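Local coordinates for protein beta-glucosidase (Chaetomella raphigera, PDB 6JXG) that probably hydrolyses terminal, non-reducing beta-D-glucosyl residues with release of beta-D-glucose, as a secreted glycoside hydrolase family 3 enzyme of cellulose breakdown, at residues R176-E180 and L181-P185; A543-P546 and G547-F551. One frame throughout, in Å; residues are numbered along the deposited sequence.

Interaction 1: residues R176-E180 and L181-P185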
loop_
_atom_site.group_PDB
_atom_site.type_symbol
_atom_site.label_atom_id
_atom_site.label_comp_id
_atom_site.label_asym_id
_atom_site.label_seq_id
_atom_site.Cartn_x
_atom_site.Cartn_y
_atom_site.Cartn_z
ATOM N N ARG A 176 -13.202 -8.000 -17.282
ATOM C CA ARG A 176 -13.053 -6.564 -17.339
ATOM C C ARG A 176 -12.636 -6.037 -16.016
ATOM O O ARG A 176 -11.714 -5.321 -15.939
ATOM C CB ARG A 176 -14.350 -5.847 -17.751
ATOM C CG ARG A 176 -14.100 -4.413 -18.110
ATOM C CD ARG A 176 -15.232 -3.609 -18.777
ATOM N NE ARG A 176 -14.874 -2.209 -18.728
ATOM C CZ ARG A 176 -15.703 -1.209 -18.663
ATOM N NH1 ARG A 176 -16.984 -1.410 -18.664
ATOM N NH2 ARG A 176 -15.226 -0.010 -18.550
ATOM N N THR A 177 -13.372 -6.408 -14.989
ATOM C CA THR A 177 -13.047 -6.016 -13.602
ATOM C C THR A 177 -11.610 -6.415 -13.268
ATOM O O THR A 177 -10.862 -5.637 -12.627
ATOM C CB THR A 177 -14.010 -6.648 -12.576
ATOM O OG1 THR A 177 -15.326 -6.229 -12.903
ATOM C CG2 THR A 177 -13.714 -6.234 -11.152
ATOM N N PHE A 178 -11.236 -7.614 -13.697
ATOM C CA PHE A 178 -9.873 -8.122 -13.449
ATOM C C PHE A 178 -8.848 -7.167 -14.019
ATOM O O PHE A 178 -7.913 -6.713 -13.314
ATOM C CB PHE A 178 -9.750 -9.540 -14.017
ATOM C CG PHE A 178 -8.433 -10.201 -13.705
ATOM C CD1 PHE A 178 -8.201 -10.739 -12.465
ATOM C CD2 PHE A 178 -7.505 -10.360 -14.651
ATOM C CE1 PHE A 178 -6.994 -11.388 -12.171
ATOM C CE2 PHE A 178 -6.271 -10.987 -14.365
ATOM C CZ PHE A 178 -6.025 -11.484 -13.112
ATOM N N HIS A 179 -8.997 -6.800 -15.298
ATOM C CA HIS A 179 -8.006 -5.940 -15.954
ATOM C C HIS A 179 -7.996 -4.458 -15.531
ATOM O O HIS A 179 -6.901 -3.852 -15.415
ATOM C CB HIS A 179 -8.209 -6.040 -17.489
ATOM C CG HIS A 179 -7.687 -7.315 -18.052
ATOM N ND1 HIS A 179 -8.397 -8.495 -18.031
ATOM C CD2 HIS A 179 -6.500 -7.600 -18.618
ATOM C CE1 HIS A 179 -7.665 -9.451 -18.582
ATOM N NE2 HIS A 179 -6.508 -8.933 -18.947
ATOM N N GLU A 180 -9.179 -3.886 -15.308
ATOM C CA GLU A 180 -9.287 -2.453 -14.999
ATOM C C GLU A 180 -9.048 -2.096 -13.577
ATOM O O GLU A 180 -8.758 -0.923 -13.293
ATOM C CB GLU A 180 -10.603 -1.827 -15.439
ATOM C CG GLU A 180 -10.634 -1.732 -16.940
ATOM C CD GLU A 180 -11.919 -1.138 -17.540
ATOM O OE1 GLU A 180 -12.601 -0.284 -16.945
ATOM O OE2 GLU A 180 -12.177 -1.563 -18.655
ATOM N N LEU A 181 -9.214 -3.054 -12.686
ATOM C CA LEU A 181 -9.201 -2.767 -11.280
ATOM C C LEU A 181 -8.038 -3.542 -10.610
ATOM O O LEU A 181 -7.004 -2.942 -10.346
ATOM C CB LEU A 181 -10.561 -3.062 -10.707
ATOM C CG LEU A 181 -10.809 -2.604 -9.343
ATOM C CD1 LEU A 181 -10.469 -1.088 -9.309
ATOM C CD2 LEU A 181 -12.241 -2.905 -8.975
ATOM N N TYR A 182 -8.171 -4.850 -10.420
ATOM C CA TYR A 182 -7.232 -5.606 -9.596
ATOM C C TYR A 182 -5.848 -5.838 -10.246
ATOM O O TYR A 182 -4.830 -5.752 -9.604
ATOM C CB TYR A 182 -7.883 -6.962 -9.117
ATOM C CG TYR A 182 -9.138 -6.685 -8.329
ATOM C CD1 TYR A 182 -9.048 -6.200 -7.046
ATOM C CD2 TYR A 182 -10.401 -6.672 -8.966
ATOM C CE1 TYR A 182 -10.201 -5.869 -6.321
ATOM C CE2 TYR A 182 -11.531 -6.288 -8.270
ATOM C CZ TYR A 182 -11.446 -5.888 -6.937
ATOM O OH TYR A 182 -12.573 -5.457 -6.177
ATOM N N LEU A 183 -5.824 -6.119 -11.518
ATOM C CA LEU A 183 -4.551 -6.258 -12.272
ATOM C C LEU A 183 -3.743 -4.975 -12.468
ATOM O O LEU A 183 -2.495 -4.998 -12.545
ATOM C CB LEU A 183 -4.835 -6.929 -13.627
ATOM C CG LEU A 183 -3.573 -7.402 -14.377
ATOM C CD1 LEU A 183 -2.897 -8.503 -13.589
ATOM C CD2 LEU A 183 -3.965 -7.836 -15.798
ATOM N N TRP A 184 -4.459 -3.855 -12.534
ATOM C CA TRP A 184 -3.882 -2.618 -12.964
ATOM C C TRP A 184 -2.575 -2.218 -12.170
ATOM O O TRP A 184 -1.524 -1.945 -12.742
ATOM C CB TRP A 184 -4.946 -1.583 -12.935
ATOM C CG TRP A 184 -4.509 -0.208 -13.314
ATOM C CD1 TRP A 184 -3.630 0.614 -12.673
ATOM C CD2 TRP A 184 -4.994 0.545 -14.465
ATOM N NE1 TRP A 184 -3.521 1.821 -13.352
ATOM C CE2 TRP A 184 -4.325 1.783 -14.470
ATOM C CE3 TRP A 184 -5.942 0.280 -15.448
ATOM C CZ2 TRP A 184 -4.577 2.763 -15.423
ATOM C CZ3 TRP A 184 -6.180 1.250 -16.450
ATOM C CH2 TRP A 184 -5.528 2.487 -16.402
ATOM N N PRO A 185 -2.604 -2.327 -10.832
ATOM C CA PRO A 185 -1.343 -2.023 -10.136
ATOM C C PRO A 185 -0.262 -3.038 -10.356
ATOM O O PRO A 185 0.914 -2.666 -10.296
ATOM C CB PRO A 185 -1.701 -2.002 -8.680
ATOM C CG PRO A 185 -3.144 -2.327 -8.608
ATOM C CD PRO A 185 -3.759 -2.450 -9.947
#
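With chi1 of Leu183 at -168°, its CG stands anti to the backbone N, and CD2 is carried back to two aromatic residues of the preceding turn. Leu183 CD2 lies 3.8 Å from His179 CD2, the two side chains running side by side, and 4.2 Å from Phe178 CE2, where they cross obliquely. The His179 ring is gripped at both nitrogens, by Asp175 O at ND1 and by Glu222 at NE2, which fixes its rotation. Thr177, just before Phe178, turns CG2 anti to its own N and lays it against the edge of the Tyr182 ring, 3.6 Å from Tyr182 CE2 and in the ring plane; its OG1 binds Asp174. Arg176 and Glu180 form an i to i+4 salt bridge. Arg176 NE and Glu180 OE2 are 2.8 Å apart in a nearly straight bond (176°) that lies in the guanidinium plane but meets the carboxylate from above, and Trp678 N also binds OE2. The backbone changes its winding here: Leu181 N reaches Thr177 O, four residues back, at 3.1 Å with a bent angle of 136°, whereas Leu183 N reaches Phe178 O, five back, at 2.8 Å. This wider pi-type turn near the end of helix 175-182, leading into helix 184-191, belongs to the N-terminal, TIM-barrel-like domain of family 3 glycoside hydrolases.

Interaction 2: residues A543-P546 and G547-F551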
loop_
_atom_site.group_PDB
_atom_site.type_symbol
_atom_site.label_atom_id
_atom_site.label_comp_id
_atom_site.label_asym_id
_atom_site.label_seq_id
_atom_site.Cartn_x
_atom_site.Cartn_y
_atom_site.Cartn_z
ATOM N N ALA A 543 -18.489 -6.319 1.468
ATOM C CA ALA A 543 -18.348 -6.825 2.829
ATOM C C ALA A 543 -17.534 -8.145 2.804
ATOM O O ALA A 543 -17.354 -8.786 1.741
ATOM C CB ALA A 543 -19.752 -7.048 3.390
ATOM N N ILE A 544 -17.064 -8.536 3.967
ATOM C CA ILE A 544 -16.414 -9.833 4.173
ATOM C C ILE A 544 -17.416 -10.939 3.886
ATOM O O ILE A 544 -18.496 -10.974 4.466
ATOM C CB ILE A 544 -15.884 -9.974 5.597
ATOM C CG1 ILE A 544 -14.880 -8.822 5.929
ATOM C CG2 ILE A 544 -15.266 -11.353 5.808
ATOM C CD1 ILE A 544 -13.583 -8.831 5.105
ATOM N N VAL A 545 -17.052 -11.843 3.016
ATOM C CA VAL A 545 -17.944 -12.926 2.581
ATOM C C VAL A 545 -17.626 -14.234 3.351
ATOM O O VAL A 545 -16.469 -14.478 3.724
ATOM C CB VAL A 545 -17.625 -12.979 1.095
ATOM C CG1 VAL A 545 -16.773 -14.085 0.572
ATOM C CG2 VAL A 545 -18.439 -12.122 0.208
ATOM N N PRO A 546 -18.628 -15.115 3.543
ATOM C CA PRO A 546 -18.357 -16.369 4.274
ATOM C C PRO A 546 -17.944 -17.529 3.408
ATOM O O PRO A 546 -17.729 -18.617 3.939
ATOM C CB PRO A 546 -19.737 -16.727 4.915
ATOM C CG PRO A 546 -20.727 -16.080 4.007
ATOM C CD PRO A 546 -20.066 -14.885 3.328
ATOM N N GLY A 547 -17.869 -17.365 2.099
ATOM C CA GLY A 547 -17.591 -18.481 1.180
ATOM C C GLY A 547 -16.766 -17.940 -0.001
ATOM O O GLY A 547 -15.748 -17.233 0.216
ATOM N N ASP A 548 -17.194 -18.187 -1.209
ATOM C CA ASP A 548 -16.519 -17.604 -2.368
ATOM C C ASP A 548 -17.001 -16.182 -2.594
ATOM O O ASP A 548 -18.114 -15.817 -2.194
ATOM C CB ASP A 548 -16.841 -18.406 -3.659
ATOM C CG ASP A 548 -16.124 -19.739 -3.712
ATOM O OD1 ASP A 548 -15.268 -20.095 -2.839
ATOM O OD2 ASP A 548 -16.418 -20.436 -4.668
ATOM N N ASP A 549 -16.154 -15.395 -3.230
ATOM C CA ASP A 549 -16.506 -14.040 -3.623
ATOM C C ASP A 549 -16.566 -13.985 -5.151
ATOM O O ASP A 549 -15.577 -14.197 -5.821
ATOM C CB ASP A 549 -15.512 -13.029 -3.021
ATOM C CG ASP A 549 -15.950 -11.561 -3.203
ATOM O OD1 ASP A 549 -16.913 -11.272 -3.947
ATOM O OD2 ASP A 549 -15.293 -10.642 -2.599
ATOM N N ASN A 550 -17.756 -13.714 -5.704
ATOM C CA ASN A 550 -17.928 -13.598 -7.154
ATOM C C ASN A 550 -17.868 -12.167 -7.659
ATOM O O ASN A 550 -18.140 -11.852 -8.817
ATOM C CB ASN A 550 -19.204 -14.310 -7.605
ATOM C CG ASN A 550 -19.079 -15.819 -7.398
ATOM O OD1 ASN A 550 -18.403 -16.508 -8.145
ATOM N ND2 ASN A 550 -19.731 -16.308 -6.387
ATOM N N PHE A 551 -17.442 -11.297 -6.773
ATOM C CA PHE A 551 -17.148 -9.937 -7.145
ATOM C C PHE A 551 -18.312 -9.310 -7.972
ATOM O O PHE A 551 -18.086 -8.770 -9.031
ATOM C CB PHE A 551 -15.836 -9.786 -7.862
ATOM C CG PHE A 551 -14.602 -9.967 -6.970
ATOM C CD1 PHE A 551 -14.353 -11.182 -6.307
ATOM C CD2 PHE A 551 -13.684 -8.969 -6.800
ATOM C CE1 PHE A 551 -13.224 -11.355 -5.517
ATOM C CE2 PHE A 551 -12.558 -9.161 -6.022
ATOM C CZ PHE A 551 -12.364 -10.323 -5.340
HETATM O O HOH W 1 -14.861 -16.820 2.667
#
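Val545 points its side chain across the bend toward the residues that follow, and CG1 makes all of its side-chain contacts there. Val545 CG1 sits 3.3 Å from Gly547 O and 3.5 Å from Asp548 O, so two successive carbonyl oxygens border this methyl. On the far limb of the turn Val545 CG1 comes within 4.0 Å of Asp549 CB, a loose apolar touch. The chi1 of Val545, 104°, is well away from a staggered value, which suggests strain or some doubt in how the branch is placed. Pro546 places its ring on the outer side of the bend.

A water bridges the corner, donating to Val545 O at 3.0 Å and to Gly547 O at 2.6 Å. It thus joins the carbonyls on the two sides of Pro546, and Val545 O also accepts from Gln162 NE2.

Further on, Asp549 holds CG anti to its backbone N (chi1 -171°), which swings the carboxylate forward along the chain to the N-H of Phe551. Asp549 OD1 accepts from Phe551 N at 2.9 Å with an angle of 154°, and the donor approaches from above the carboxylate plane. The other oxygen, OD2, makes a salt bridge to Lys116, so the buried carboxylate is held at both ends and its rotation is restricted; the lysine probably stabilises its negative charge. The Phe551 ring turns its edge to Asp549 O, while Lys116 makes a cation-pi contact with the same ring. Asp548 instead directs OD1 to Ser170 N. The geometry from Asp549 to Phe551 is that of an Asx turn, set in an irregular loop of the family 3 C-terminal domain between helices 511-519 and 559-564.

In the fold
Interaction 1 comes first along the chain, on helices 175-182 and 184-191 of the N-terminal domain; interaction 2 follows more than 350 residues later, in the loop between helices 511-519 and 559-564 of the C-terminal domain. Their centres are about 18 Å apart, yet the two interactions touch: Tyr182 CZ lies 3.6 Å from Phe551 CE2, and the rings pack edge-to-face. The Tyr182 side chain also packs on Lys116. Backbone bonds from Asp549 to Ser170 and Asn172 add to this join. On the helix's other flank, Arg176, His179 and Glu180 engage Ala644, Ser645, Trp678 and Trp685, so helix 175-182 lies between the C-terminal-domain loop and the fibronectin-like region.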